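Vacuolar aminopeptidase 1 (Saccharomyces cerevisiae S288c, PDB 4R8F) removes amino acids from the N-termini of peptides in the yeast vacuole as a zinc-dependent, dodecameric aminopeptidase, and is the major cargo of the cytoplasm-to-vacuole targeting pathway. Local coordinates at residues Ser87-Leu92 with Leu262-Ala267. Residues are numbered along the deposited sequence; the frame is centred on the assembly and turned at random.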
# COMPACT_ATOMS: atom_id res chain seq x y z
N SER A 87 19.83 24.62 37.18
CA SER A 87 20.39 24.02 35.98
C SER A 87 20.59 22.53 36.21
O SER A 87 20.40 22.04 37.32
CB SER A 87 21.72 24.69 35.63
OG SER A 87 22.14 24.33 34.33
N HIS A 88 20.98 21.80 35.16
CA HIS A 88 21.23 20.37 35.32
C HIS A 88 22.65 20.00 34.91
O HIS A 88 23.25 20.64 34.05
CB HIS A 88 20.16 19.51 34.63
CG HIS A 88 20.12 19.64 33.13
ND1 HIS A 88 20.76 18.75 32.30
CD2 HIS A 88 19.47 20.51 32.33
CE1 HIS A 88 20.53 19.08 31.04
NE2 HIS A 88 19.75 20.15 31.03
N VAL A 89 23.18 18.97 35.57
CA VAL A 89 24.55 18.51 35.34
C VAL A 89 24.65 17.11 34.73
O VAL A 89 25.74 16.69 34.34
CB VAL A 89 25.41 18.57 36.63
CG1 VAL A 89 25.78 20.02 36.95
CG2 VAL A 89 24.71 17.90 37.81
N ASP A 90 23.53 16.38 34.66
CA ASP A 90 23.53 15.11 33.94
C ASP A 90 23.59 15.38 32.44
O ASP A 90 23.12 16.42 31.96
CB ASP A 90 22.31 14.24 34.28
CG ASP A 90 21.00 14.83 33.78
OD1 ASP A 90 20.81 16.06 33.92
OD2 ASP A 90 20.16 14.06 33.26
N ALA A 91 24.21 14.46 31.72
CA ALA A 91 24.35 14.56 30.28
C ALA A 91 24.04 13.21 29.67
O ALA A 91 24.03 12.20 30.36
CB ALA A 91 25.77 14.98 29.92
N LEU A 92 23.76 13.20 28.37
CA LEU A 92 23.52 11.95 27.67
C LEU A 92 24.79 11.12 27.68
O LEU A 92 25.86 11.62 27.32
CB LEU A 92 23.13 12.20 26.22
CG LEU A 92 21.86 13.01 25.94
CD1 LEU A 92 21.49 12.85 24.47
CD2 LEU A 92 20.70 12.60 26.82
N LEU A 262 27.27 23.47 30.32
CA LEU A 262 27.60 24.82 29.89
C LEU A 262 26.94 25.90 30.75
O LEU A 262 27.62 26.82 31.21
CB LEU A 262 27.21 25.00 28.42
CG LEU A 262 27.49 26.34 27.74
CD1 LEU A 262 28.91 26.82 28.00
CD2 LEU A 262 27.24 26.23 26.25
N CYS A 263 25.63 25.79 30.97
CA CYS A 263 24.92 26.72 31.84
C CYS A 263 25.32 26.53 33.30
O CYS A 263 25.47 27.50 34.04
CB CYS A 263 23.41 26.57 31.72
SG CYS A 263 22.69 27.10 30.14
N SER A 264 25.48 25.27 33.71
CA SER A 264 25.89 24.95 35.07
C SER A 264 27.22 25.61 35.42
O SER A 264 27.35 26.24 36.46
CB SER A 264 26.01 23.43 35.24
OG SER A 264 24.74 22.83 35.09
N PHE A 265 28.19 25.46 34.53
CA PHE A 265 29.50 26.08 34.71
C PHE A 265 29.36 27.60 34.78
O PHE A 265 29.90 28.23 35.69
CB PHE A 265 30.43 25.69 33.56
CG PHE A 265 31.82 26.23 33.70
CD1 PHE A 265 32.78 25.53 34.41
CD2 PHE A 265 32.18 27.43 33.10
CE1 PHE A 265 34.07 26.03 34.53
CE2 PHE A 265 33.46 27.93 33.21
CZ PHE A 265 34.41 27.23 33.93
N ALA A 266 28.64 28.19 33.83
CA ALA A 266 28.49 29.64 33.77
C ALA A 266 27.82 30.20 35.03
O ALA A 266 28.26 31.21 35.57
CB ALA A 266 27.70 30.04 32.54
N ALA A 267 26.77 29.52 35.49
CA ALA A 267 26.04 29.94 36.69
C ALA A 267 26.88 29.84 37.96
O ALA A 267 26.84 30.74 38.80
CB ALA A 267 24.76 29.13 36.84
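The carbonyl of His88 meets Ser264 across this contact, while CB of His88 points away from residues 262-267. The imidazole rests against Asp259 and Asp260, earlier in the same helix. At the ring edge, in plane, lies Asp90 O, 3.3 Å from His88 ND1 in a weak hydrogen bond. ND1 also makes a weak bond to Asp90 OD1, at an N-H...O angle of 132°. On the other side of the ring NE2 bonds to Asp341, so both ring nitrogens have partners that help fix the rotation. His88 and Asp341 are ligands of the first zinc ion. Asp90 OD2 bonds to Tyr116 OH and to the backbone N of Glu296, another zinc ligand.

Residues 87-88 end the strand 83-88, which runs inside the mixed sheet of the M18 peptidase fold. The helix 258-276 packs against this strand end, and its residue Asp259 also binds zinc.

Ser264 OG sits 2.8 Å from His88 O. It is also hydrogen-bonded to Asp260 O, one turn back in the helix; chi1 of -65° sets it beside its own backbone N. Ser87 OG lies 3.1 Å from Ser264 OG. Ser87 OG is hydrogen-bonded to Asp260 OD2 and Ala340 O. The methylene CB of Cys263 approaches Ser87 OG at 3.7 Å. Val89 CG1 lies 3.5 Å from Ser264 OG and 3.8 Å from Ser264 CB. Leu291 of the neighbouring strand 286-292 touches Ser87, Val89 and Ser264.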